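PDB 6GL2: endoglucanase, family GH5 from Zobellia galactanivorans, which probably hydrolyses beta-glucan chains of hemicellulose, such as mixed-linked glucan, as a glycoside hydrolase with the eight-stranded barrel of family GH5. Local coordinates for residues 82-85 with 86-90; 125-128 with 129-133; 91-94 with 95-99. All blocks are in the same frame, centred on the assembly; numbering follows the deposited sequence. Where two conformers were deposited one is given.

Interaction 1 (82-85 with 86-90); sequences ANWL and DKVEA
Val88 lies one helical turn beyond Trp84 and lays its CG2 over one face of the indole, while Lys87 passes the same ring at about a right angle. These neighbours belong to the first turns of helix 82-96, which links strand 61-64 to strand 101-105 in a beta-alpha-beta unit of the TIM barrel. The close-packed part is the buried side. With CG of Trp84 anti to the backbone N (chi1 -174°), the ring stands beside its own carbonyl, so that Val88 can meet it from the next turn; Val88 CG2 also rests 3.4 Å from Trp84 O. That oxygen takes the amide of Val88 at 3.0 Å in a bond that is nearly straight (170°). Outside the two segments, His71 stacks on the indole, Trp68 meets it with its plane at about 90°, and Met31 touches both Trp84 and Val88.

Toward solvent the fit is looser, and the side chains leave the contact for partners elsewhere. Lys87 CD comes only to 4.0 Å from Trp84 CE3, and the lysine chain, bent at chi3, carries NZ on to a salt bridge with Glu38. Asp86 OD1 and Glu89 OE1 both form salt bridges to Arg137 NH1, and Glu89 OE2 is hydrogen-bonded to Tyr141. The two sides of the helix thus differ in chemistry: carbon against an aromatic cluster inside, and outside charges met by opposite charges from elsewhere in the chain.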
ATOM      1  N   ALA A  82       0.398 -19.159 -13.344  1.00  9.76           N
ATOM      2  CA  ALA A  82       1.481 -19.571 -12.481  1.00  9.28           C
ATOM      3  C   ALA A  82       2.752 -18.782 -12.654  1.00 10.06           C
ATOM      4  O   ALA A  82       3.388 -18.438 -11.665  1.00 10.27           O
ATOM      5  CB  ALA A  82       1.717 -21.055 -12.680  1.00 11.43           C
ATOM      6  N   ASN A  83       3.046 -18.437 -13.882  0.50  9.70           N
ATOM      7  CA  ASN A  83       4.241 -17.717 -14.085  0.50  9.82           C
ATOM      8  C   ASN A  83       4.215 -16.271 -13.573  0.50  9.81           C
ATOM      9  O   ASN A  83       5.279 -15.706 -13.328  0.50 10.90           O
ATOM     10  CB  ASN A  83       4.751 -17.838 -15.538  0.50 13.63           C
ATOM     11  CG  ASN A  83       3.825 -17.237 -16.581  0.50 15.32           C
ATOM     12  OD1 ASN A  83       2.741 -16.738 -16.310  0.50 17.53           O
ATOM     13  ND2 ASN A  83       4.306 -17.286 -17.848  0.50 20.53           N
ATOM     14  N   TRP A  84       3.020 -15.716 -13.448  1.00  9.20           N
ATOM     15  CA  TRP A  84       2.846 -14.396 -12.827  1.00  8.50           C
ATOM     16  C   TRP A  84       3.098 -14.496 -11.330  1.00  9.02           C
ATOM     17  O   TRP A  84       3.823 -13.667 -10.756  1.00  8.73           O
ATOM     18  CB  TRP A  84       1.480 -13.861 -13.196  1.00  8.65           C
ATOM     19  CG  TRP A  84       1.264 -12.453 -12.714  1.00  8.84           C
ATOM     20  CD1 TRP A  84       0.395 -12.020 -11.776  1.00  9.75           C
ATOM     21  CD2 TRP A  84       1.978 -11.286 -13.174  1.00  8.96           C
ATOM     22  NE1 TRP A  84       0.420 -10.667 -11.675  1.00 10.32           N
ATOM     23  CE2 TRP A  84       1.406 -10.161 -12.469  1.00 10.25           C
ATOM     24  CE3 TRP A  84       2.973 -11.061 -14.048  1.00 10.44           C
ATOM     25  CZ2 TRP A  84       1.791  -8.858 -12.761  1.00 11.21           C
ATOM     26  CZ3 TRP A  84       3.384  -9.733 -14.287  1.00 10.23           C
ATOM     27  CH2 TRP A  84       2.810  -8.673 -13.660  1.00 11.76           C
ATOM     28  N   LEU A  85       2.482 -15.495 -10.690  1.00  7.72           N
ATOM     29  CA  LEU A  85       2.810 -15.743  -9.301  1.00  7.64           C
ATOM     30  C   LEU A  85       4.302 -15.931  -9.106  1.00  8.64           C
ATOM     31  O   LEU A  85       4.813 -15.494  -8.077  1.00  9.07           O
ATOM     32  CB  LEU A  85       2.008 -16.924  -8.756  1.00  7.98           C
ATOM     33  CG  LEU A  85       0.534 -16.685  -8.532  1.00  8.57           C
ATOM     34  CD1 LEU A  85      -0.282 -17.959  -8.465  1.00 10.93           C
ATOM     35  CD2 LEU A  85       0.287 -15.957  -7.259  1.00 10.26           C
ATOM     36  N   ASP A  86       4.937 -16.636 -10.037  1.00  7.75           N
ATOM     37  CA  ASP A  86       6.371 -16.860  -9.913  1.00  8.62           C
ATOM     38  C   ASP A  86       7.107 -15.505  -9.843  1.00  8.50           C
ATOM     39  O   ASP A  86       8.074 -15.376  -9.072  1.00  8.73           O
ATOM     40  CB  ASP A  86       6.915 -17.690 -11.067  1.00  9.18           C
ATOM     41  CG  ASP A  86       6.519 -19.151 -11.018  1.00 10.26           C
ATOM     42  OD1 ASP A  86       6.004 -19.684 -10.084  1.00 11.01           O
ATOM     43  OD2 ASP A  86       6.681 -19.762 -12.159  1.00 12.27           O
ATOM     44  N   LYS A  87       6.761 -14.605 -10.746  1.00  8.96           N
ATOM     45  CA  LYS A  87       7.383 -13.278 -10.750  1.00  8.77           C
ATOM     46  C   LYS A  87       7.183 -12.499  -9.455  1.00  8.54           C
ATOM     47  O   LYS A  87       8.114 -11.852  -8.981  1.00 10.25           O
ATOM     48  CB  LYS A  87       6.948 -12.464 -11.941  1.00 10.59           C
ATOM     49  CG  LYS A  87       7.397 -13.038 -13.280  1.00 12.83           C
ATOM     50  CD  LYS A  87       6.785 -12.264 -14.429  1.00 16.68           C
ATOM     51  CE  LYS A  87       7.772 -12.183 -15.571  1.00 24.59           C
ATOM     52  NZ  LYS A  87       7.428 -11.169 -16.634  1.00 25.46           N
ATOM     53  N   VAL A  88       5.964 -12.504  -8.973  1.00  8.35           N
ATOM     54  CA  VAL A  88       5.684 -11.854  -7.729  1.00  8.34           C
ATOM     55  C   VAL A  88       6.564 -12.450  -6.631  1.00  9.40           C
ATOM     56  O   VAL A  88       7.151 -11.748  -5.795  1.00  8.45           O
ATOM     57  CB  VAL A  88       4.189 -11.900  -7.378  1.00  8.59           C
ATOM     58  CG1 VAL A  88       3.960 -11.340  -5.960  1.00 10.04           C
ATOM     59  CG2 VAL A  88       3.343 -11.252  -8.454  1.00 10.03           C
ATOM     60  N   GLU A  89       6.559 -13.800  -6.579  1.00  8.70           N
ATOM     61  CA  GLU A  89       7.325 -14.474  -5.531  1.00  8.13           C
ATOM     62  C   GLU A  89       8.823 -14.153  -5.607  1.00  7.79           C
ATOM     63  O   GLU A  89       9.456 -14.016  -4.578  1.00  9.26           O
ATOM     64  CB  GLU A  89       7.000 -15.965  -5.620  1.00  8.46           C
ATOM     65  CG  GLU A  89       7.691 -16.796  -4.564  1.00  9.89           C
ATOM     66  CD  GLU A  89       7.141 -18.234  -4.417  1.00 11.24           C
ATOM     67  OE1 GLU A  89       6.677 -18.741  -5.429  1.00 11.59           O
ATOM     68  OE2 GLU A  89       7.442 -18.871  -3.345  1.00 13.73           O
ATOM     69  N   ALA A  90       9.339 -14.131  -6.808  1.00  8.37           N
ATOM     70  CA  ALA A  90      10.727 -13.831  -6.930  1.00  8.12           C
ATOM     71  C   ALA A  90      11.092 -12.469  -6.330  1.00  8.81           C
ATOM     72  O   ALA A  90      12.107 -12.356  -5.644  1.00  9.42           O
ATOM     73  CB  ALA A  90      11.134 -13.885  -8.379  1.00  9.56           C
TER

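Interaction 2 (125-128 with 129-133); sequences DELS and KVWTQ
Lys129 begins the second half of this helical run with only a weak amide bond to Asp125 O, and its CG lies 3.6 Å from that same oxygen. Val130 follows on the buried side: its CG2 meets Glu126 CG at 4.0 Å, the two side chains running side by side and pointing the same way, while the Val130 amide bonds to Glu126 O. Trp131 comes next, with Leu127 CD2 approaching its CD1 obliquely at 4.2 Å. Both residues also touch helix 167-186, the next helix of the TIM-barrel fold, and Trp131 NE1 reaches on to Thr149 O, just past strand 145-148. At Thr132 the hydroxyl lies beside the backbone N (chi1 -65°), which brings OG1 back to Ser128 O at 2.8 Å; the amide N of Thr132 reaches that oxygen at 3.0 Å from the opposite face of the carbonyl plane. A valine here would probably keep the amide bond but leave Ser128 O without its second donor. Gln133 repeats the pattern of two donors on Lys129 O, its NE2 binding at 3.1 Å from well above the carbonyl plane; NE2 also donates to Tyr78 O, while OE1 accepts from Ile80 N.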
ATOM      1  N   ASP A 125     -17.430 -13.061  -5.537  1.00 14.38           N
ATOM      2  CA  ASP A 125     -17.080 -14.405  -5.993  1.00 15.39           C
ATOM      3  C   ASP A 125     -15.595 -14.473  -6.525  1.00 15.33           C
ATOM      4  O   ASP A 125     -14.819 -15.349  -6.198  1.00 13.77           O
ATOM      5  CB  ASP A 125     -18.032 -14.888  -7.091  1.00 18.47           C
ATOM      6  CG  ASP A 125     -19.490 -15.157  -6.621  1.00 23.45           C
ATOM      7  OD1 ASP A 125     -19.811 -15.296  -5.419  1.00 25.24           O
ATOM      8  OD2 ASP A 125     -20.323 -15.090  -7.603  1.00 28.85           O
ATOM      9  N   GLU A 126     -15.283 -13.518  -7.405  1.00 14.58           N
ATOM     10  CA  GLU A 126     -13.945 -13.439  -7.999  1.00 13.37           C
ATOM     11  C   GLU A 126     -12.891 -13.157  -6.940  1.00 12.61           C
ATOM     12  O   GLU A 126     -11.846 -13.835  -6.943  1.00 11.90           O
ATOM     13  CB  GLU A 126     -13.901 -12.382  -9.120  1.00 13.02           C
ATOM     14  CG  GLU A 126     -12.522 -12.438  -9.773  1.00 13.74           C
ATOM     15  CD  GLU A 126     -12.423 -11.704 -11.101  1.00 14.87           C
ATOM     16  OE1 GLU A 126     -13.394 -11.063 -11.519  1.00 15.00           O
ATOM     17  OE2 GLU A 126     -11.272 -11.808 -11.639  1.00 16.57           O
ATOM     18  N   LEU A 127     -13.146 -12.225  -6.060  1.00 12.08           N
ATOM     19  CA  LEU A 127     -12.167 -11.884  -5.023  1.00 12.95           C
ATOM     20  C   LEU A 127     -11.821 -13.033  -4.127  1.00 12.13           C
ATOM     21  O   LEU A 127     -10.710 -13.244  -3.766  1.00 11.52           O
ATOM     22  CB  LEU A 127     -12.642 -10.711  -4.160  1.00 15.85           C
ATOM     23  CG  LEU A 127     -12.264  -9.324  -4.489  1.00 16.71           C
ATOM     24  CD1 LEU A 127     -12.824  -8.440  -3.353  1.00 16.23           C
ATOM     25  CD2 LEU A 127     -10.717  -9.222  -4.513  1.00 15.31           C
ATOM     26  N   SER A 128     -12.848 -13.811  -3.767  1.00 11.71           N
ATOM     27  CA  SER A 128     -12.615 -14.959  -2.912  1.00 11.65           C
ATOM     28  C   SER A 128     -11.666 -15.948  -3.612  1.00 10.65           C
ATOM     29  O   SER A 128     -10.715 -16.436  -2.984  1.00 11.85           O
ATOM     30  CB  SER A 128     -13.962 -15.667  -2.649  1.00 12.64           C
ATOM     31  OG  SER A 128     -13.750 -16.716  -1.745  1.00 14.51           O
ATOM     32  N   LYS A 129     -11.884 -16.206  -4.888  1.00 10.39           N
ATOM     33  CA  LYS A 129     -11.089 -17.158  -5.672  0.80 10.52           C
ATOM     34  C   LYS A 129      -9.649 -16.604  -5.814  1.00 11.07           C
ATOM     35  O   LYS A 129      -8.634 -17.326  -5.690  1.00 11.12           O
ATOM     36  CB  LYS A 129     -11.644 -17.384  -7.048  0.80 11.98           C
ATOM     37  CG  LYS A 129     -12.862 -18.292  -7.107  0.80 15.94           C
ATOM     38  CD  LYS A 129     -12.599 -19.633  -6.504  0.80 19.16           C
ATOM     39  CE  LYS A 129     -13.842 -20.520  -6.580  0.80 23.74           C
ATOM     40  NZ  LYS A 129     -13.684 -21.807  -5.842  0.80 25.01           N
ATOM     41  N   VAL A 130      -9.492 -15.302  -6.118  1.00 10.45           N
ATOM     42  CA  VAL A 130      -8.182 -14.703  -6.351  1.00 10.15           C
ATOM     43  C   VAL A 130      -7.423 -14.693  -5.048  1.00  9.12           C
ATOM     44  O   VAL A 130      -6.254 -15.088  -5.055  1.00  9.36           O
ATOM     45  CB  VAL A 130      -8.346 -13.315  -6.992  1.00  9.72           C
ATOM     46  CG1 VAL A 130      -6.997 -12.537  -7.005  1.00 10.72           C
ATOM     47  CG2 VAL A 130      -8.865 -13.497  -8.427  1.00 11.13           C
ATOM     48  N   TRP A 131      -7.957 -14.209  -3.923  1.00  9.15           N
ATOM     49  CA  TRP A 131      -7.265 -14.194  -2.684  1.00  8.91           C
ATOM     50  C   TRP A 131      -6.912 -15.590  -2.208  1.00  9.40           C
ATOM     51  O   TRP A 131      -5.868 -15.803  -1.574  1.00  9.17           O
ATOM     52  CB  TRP A 131      -7.890 -13.308  -1.559  1.00  8.93           C
ATOM     53  CG  TRP A 131      -7.258 -11.967  -1.528  1.00  9.03           C
ATOM     54  CD1 TRP A 131      -7.845 -10.734  -1.829  1.00  9.14           C
ATOM     55  CD2 TRP A 131      -5.880 -11.700  -1.259  1.00  8.62           C
ATOM     56  NE1 TRP A 131      -6.912  -9.740  -1.745  1.00  8.52           N
ATOM     57  CE2 TRP A 131      -5.686 -10.269  -1.390  1.00  8.63           C
ATOM     58  CE3 TRP A 131      -4.804 -12.489  -0.872  1.00  8.76           C
ATOM     59  CZ2 TRP A 131      -4.448  -9.692  -1.267  1.00  8.27           C
ATOM     60  CZ3 TRP A 131      -3.595 -11.893  -0.719  1.00  8.54           C
ATOM     61  CH2 TRP A 131      -3.389 -10.504  -0.881  1.00  8.52           C
ATOM     62  N   THR A 132      -7.812 -16.567  -2.405  1.00  9.66           N
ATOM     63  CA  THR A 132      -7.436 -17.910  -2.039  1.00 10.02           C
ATOM     64  C   THR A 132      -6.133 -18.358  -2.735  1.00  9.37           C
ATOM     65  O   THR A 132      -5.290 -18.943  -2.097  1.00  9.05           O
ATOM     66  CB  THR A 132      -8.591 -18.878  -2.325  1.00 10.95           C
ATOM     67  OG1 THR A 132      -9.697 -18.535  -1.471  1.00 11.22           O
ATOM     68  CG2 THR A 132      -8.196 -20.343  -1.999  1.00 11.60           C
ATOM     69  N   GLN A 133      -6.055 -18.069  -4.013  1.00  8.67           N
ATOM     70  CA  GLN A 133      -4.904 -18.423  -4.771  1.00  9.32           C
ATOM     71  C   GLN A 133      -3.618 -17.730  -4.367  1.00  9.34           C
ATOM     72  O   GLN A 133      -2.553 -18.342  -4.288  1.00  9.76           O
ATOM     73  CB  GLN A 133      -5.128 -18.302  -6.238  1.00  9.45           C
ATOM     74  CG  GLN A 133      -6.182 -19.230  -6.782  1.00  9.65           C
ATOM     75  CD  GLN A 133      -6.466 -18.832  -8.214  1.00  9.51           C
ATOM     76  OE1 GLN A 133      -5.654 -19.156  -9.101  1.00 10.36           O
ATOM     77  NE2 GLN A 133      -7.594 -18.194  -8.464  1.00 10.73           N
TER

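Interaction 3 (91-94 with 95-99)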
ATOM      1  N   ILE A  91      10.300 -11.437  -6.644  1.00  8.43           N
ATOM      2  CA  ILE A  91      10.591 -10.116  -6.109  1.00  8.87           C
ATOM      3  C   ILE A  91      10.416 -10.070  -4.619  1.00  9.30           C
ATOM      4  O   ILE A  91      11.184  -9.508  -3.857  1.00  9.67           O
ATOM      5  CB  ILE A  91       9.782  -9.026  -6.825  1.00  8.81           C
ATOM      6  CG1 ILE A  91      10.028  -9.009  -8.295  1.00  9.21           C
ATOM      7  CG2 ILE A  91       9.967  -7.654  -6.160  1.00 10.46           C
ATOM      8  CD1 ILE A  91       9.041  -8.220  -9.113  1.00 10.95           C
ATOM      9  N   ALA A  92       9.357 -10.729  -4.151  1.00  7.81           N
ATOM     10  CA  ALA A  92       9.185 -10.823  -2.710  1.00  8.42           C
ATOM     11  C   ALA A  92      10.414 -11.384  -1.997  1.00  9.38           C
ATOM     12  O   ALA A  92      10.844 -10.935  -0.940  1.00  9.54           O
ATOM     13  CB  ALA A  92       7.943 -11.634  -2.362  1.00  9.53           C
ATOM     14  N   ASN A  93      10.942 -12.458  -2.582  1.00  9.46           N
ATOM     15  CA  ASN A  93      12.166 -13.079  -2.022  1.00  9.52           C
ATOM     16  C   ASN A  93      13.346 -12.205  -2.112  1.00  9.42           C
ATOM     17  O   ASN A  93      14.148 -12.212  -1.173  1.00 11.54           O
ATOM     18  CB  ASN A  93      12.453 -14.437  -2.681  1.00 10.51           C
ATOM     19  CG  ASN A  93      11.633 -15.479  -2.027  1.00 13.93           C
ATOM     20  OD1 ASN A  93      10.651 -15.868  -2.499  1.00 17.04           O
ATOM     21  ND2 ASN A  93      11.929 -15.743  -0.746  1.00 16.88           N
ATOM     22  N   PHE A  94      13.473 -11.338  -3.107  1.00  9.81           N
ATOM     23  CA  PHE A  94      14.583 -10.378  -3.163  1.00  9.67           C
ATOM     24  C   PHE A  94      14.566  -9.544  -1.869  1.00 10.09           C
ATOM     25  O   PHE A  94      15.616  -9.217  -1.296  1.00 11.65           O
ATOM     26  CB  PHE A  94      14.518  -9.408  -4.296  1.00  9.90           C
ATOM     27  CG  PHE A  94      14.581  -9.988  -5.686  1.00 11.24           C
ATOM     28  CD1 PHE A  94      15.168 -11.174  -5.985  1.00 11.25           C
ATOM     29  CD2 PHE A  94      14.033  -9.259  -6.732  1.00 11.08           C
ATOM     30  CE1 PHE A  94      15.224 -11.666  -7.335  1.00 12.35           C
ATOM     31  CE2 PHE A  94      14.066  -9.753  -8.015  1.00 12.58           C
ATOM     32  CZ  PHE A  94      14.669 -10.900  -8.241  1.00 12.44           C
ATOM     33  N   ALA A  95      13.419  -9.053  -1.479  1.00  9.28           N
ATOM     34  CA  ALA A  95      13.199  -8.263  -0.263  1.00  9.07           C
ATOM     35  C   ALA A  95      13.422  -9.054   1.007  1.00  9.11           C
ATOM     36  O   ALA A  95      14.122  -8.639   1.949  1.00  9.69           O
ATOM     37  CB  ALA A  95      11.865  -7.574  -0.282  1.00 10.90           C
ATOM     38  N   LEU A  96      12.771 -10.210   1.074  1.00  8.77           N
ATOM     39  CA  LEU A  96      12.903 -11.042   2.265  1.00  9.20           C
ATOM     40  C   LEU A  96      14.310 -11.444   2.537  1.00  9.74           C
ATOM     41  O   LEU A  96      14.762 -11.444   3.715  1.00 11.52           O
ATOM     42  CB  LEU A  96      12.010 -12.321   2.198  1.00  9.89           C
ATOM     43  CG  LEU A  96      10.497 -12.028   2.176  1.00 11.13           C
ATOM     44  CD1 LEU A  96       9.718 -13.292   1.695  1.00 13.04           C
ATOM     45  CD2 LEU A  96       9.949 -11.485   3.531  1.00 11.86           C
ATOM     46  N   GLU A  97      15.089 -11.733   1.527  1.00 10.47           N
ATOM     47  CA  GLU A  97      16.558 -12.052   1.614  0.50 10.30           C
ATOM     48  C   GLU A  97      17.382 -10.927   2.142  1.00 11.96           C
ATOM     49  O   GLU A  97      18.510 -11.131   2.640  1.00 14.02           O
ATOM     50  CB  GLU A  97      17.093 -12.449   0.241  0.50  9.78           C
ATOM     51  CG  GLU A  97      16.607 -13.819  -0.205  0.50  9.54           C
ATOM     52  CD  GLU A  97      16.624 -14.064  -1.677  0.50 10.85           C
ATOM     53  OE1 GLU A  97      17.205 -13.265  -2.434  0.50 12.45           O
ATOM     54  OE2 GLU A  97      16.005 -15.121  -2.002  0.50 10.87           O
ATOM     55  N   ASN A  98      16.890  -9.685   2.041  1.00 10.65           N
ATOM     56  CA  ASN A  98      17.458  -8.477   2.532  1.00  9.70           C
ATOM     57  C   ASN A  98      16.956  -8.154   3.935  1.00 10.16           C
ATOM     58  O   ASN A  98      17.140  -7.027   4.391  1.00 11.88           O
ATOM     59  CB  ASN A  98      17.228  -7.319   1.562  1.00 10.55           C
ATOM     60  CG  ASN A  98      18.267  -7.230   0.484  1.00 10.30           C
ATOM     61  OD1 ASN A  98      19.437  -6.832   0.730  1.00 13.21           O
ATOM     62  ND2 ASN A  98      17.921  -7.570  -0.745  1.00  9.84           N
ATOM     63  N   GLU A  99      16.245  -9.094   4.543  1.00 10.69           N
ATOM     64  CA  GLU A  99      15.745  -8.910   5.882  1.00 12.34           C
ATOM     65  C   GLU A  99      14.587  -7.909   5.961  1.00 10.99           C
ATOM     66  O   GLU A  99      14.335  -7.359   7.040  1.00 13.25           O
ATOM     67  CB  GLU A  99      16.869  -8.616   6.908  1.00 16.09           C
ATOM     68  CG  GLU A  99      17.958  -9.704   6.881  1.00 19.67           C
ATOM     69  CD  GLU A  99      17.332 -11.065   7.145  1.00 23.17           C
ATOM     70  OE1 GLU A  99      16.897 -11.289   8.291  0.50 28.21           O
ATOM     71  OE2 GLU A  99      17.241 -11.896   6.237  0.50 29.61           O
TER
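A side-chain amide, rather than a backbone N-H, donates to Phe94 O: Asn98 ND2 binds it at 2.9 Å, where the regular pattern of helix 82-96 would have used the peptide nitrogen of the same residue. The change of donor accompanies a Schellman motif that ends the helix. Glu99, with positive phi (72°), is its C-prime residue; its amide bonds to Leu96 O, closing a type I beta turn, and Met100 N reaches back to Ala95 O. The chain then enters strand 101-105, so the motif turns it from helix to strand within a beta-alpha-beta unit of the TIM barrel.

Before the break, regular helical bonds run from Ala95 to Ile91, Leu96 to Ala92 and Glu97 to Asn93. That from Leu96 N to Ala92 O is 2.9 Å long and lies in the carbonyl plane. The leucine side chain covers the same acceptor, CG 3.3 Å from Ala92 O. Glu97 folds its aliphatic part along the preceding turn: with CG beside the backbone N (chi1 -72°), its CB lies 3.3 Å from Asn93 O.

On the barrel side, Ala92 and Ala95 offer only methyl groups to strands 61-64 and 101-105, touching Leu64, Leu62 and Val102. Phe94 instead turns to helix 48-57, where it packs on Lys48 and Ile51. Asn98 faces that helix too. Besides gripping Phe94 O, Asn98 ND2 donates to Asp52 OD1, so one amide nitrogen joins the last turn of its own helix to the carboxylate of Asp52 on helix 48-57.

Interactions 1 and 3 are successive parts of helix 82-96, adjoining at Ala90 and Ile91 with centres 14 Å apart: interaction 1 lies in its opening turns and interaction 3 at its end. Interaction 2 belongs to helix 117-137, which follows strand 101-105 in the barrel; its centre is 17 Å from that of interaction 1 and 25 Å from that of interaction 3. Interactions 1 and 2 do not touch, their nearest atoms being about 5 Å apart, yet Arg137 at the end of helix 117-137 pairs with acids of interaction 1. All three lie away from the residues that can bind magnesium, Asp240, Thr242 and Asp248, where no metal is bound in this chain. An imidazole, probably from the crystallisation liquor, sits about 6 Å from the Leu96 side chain.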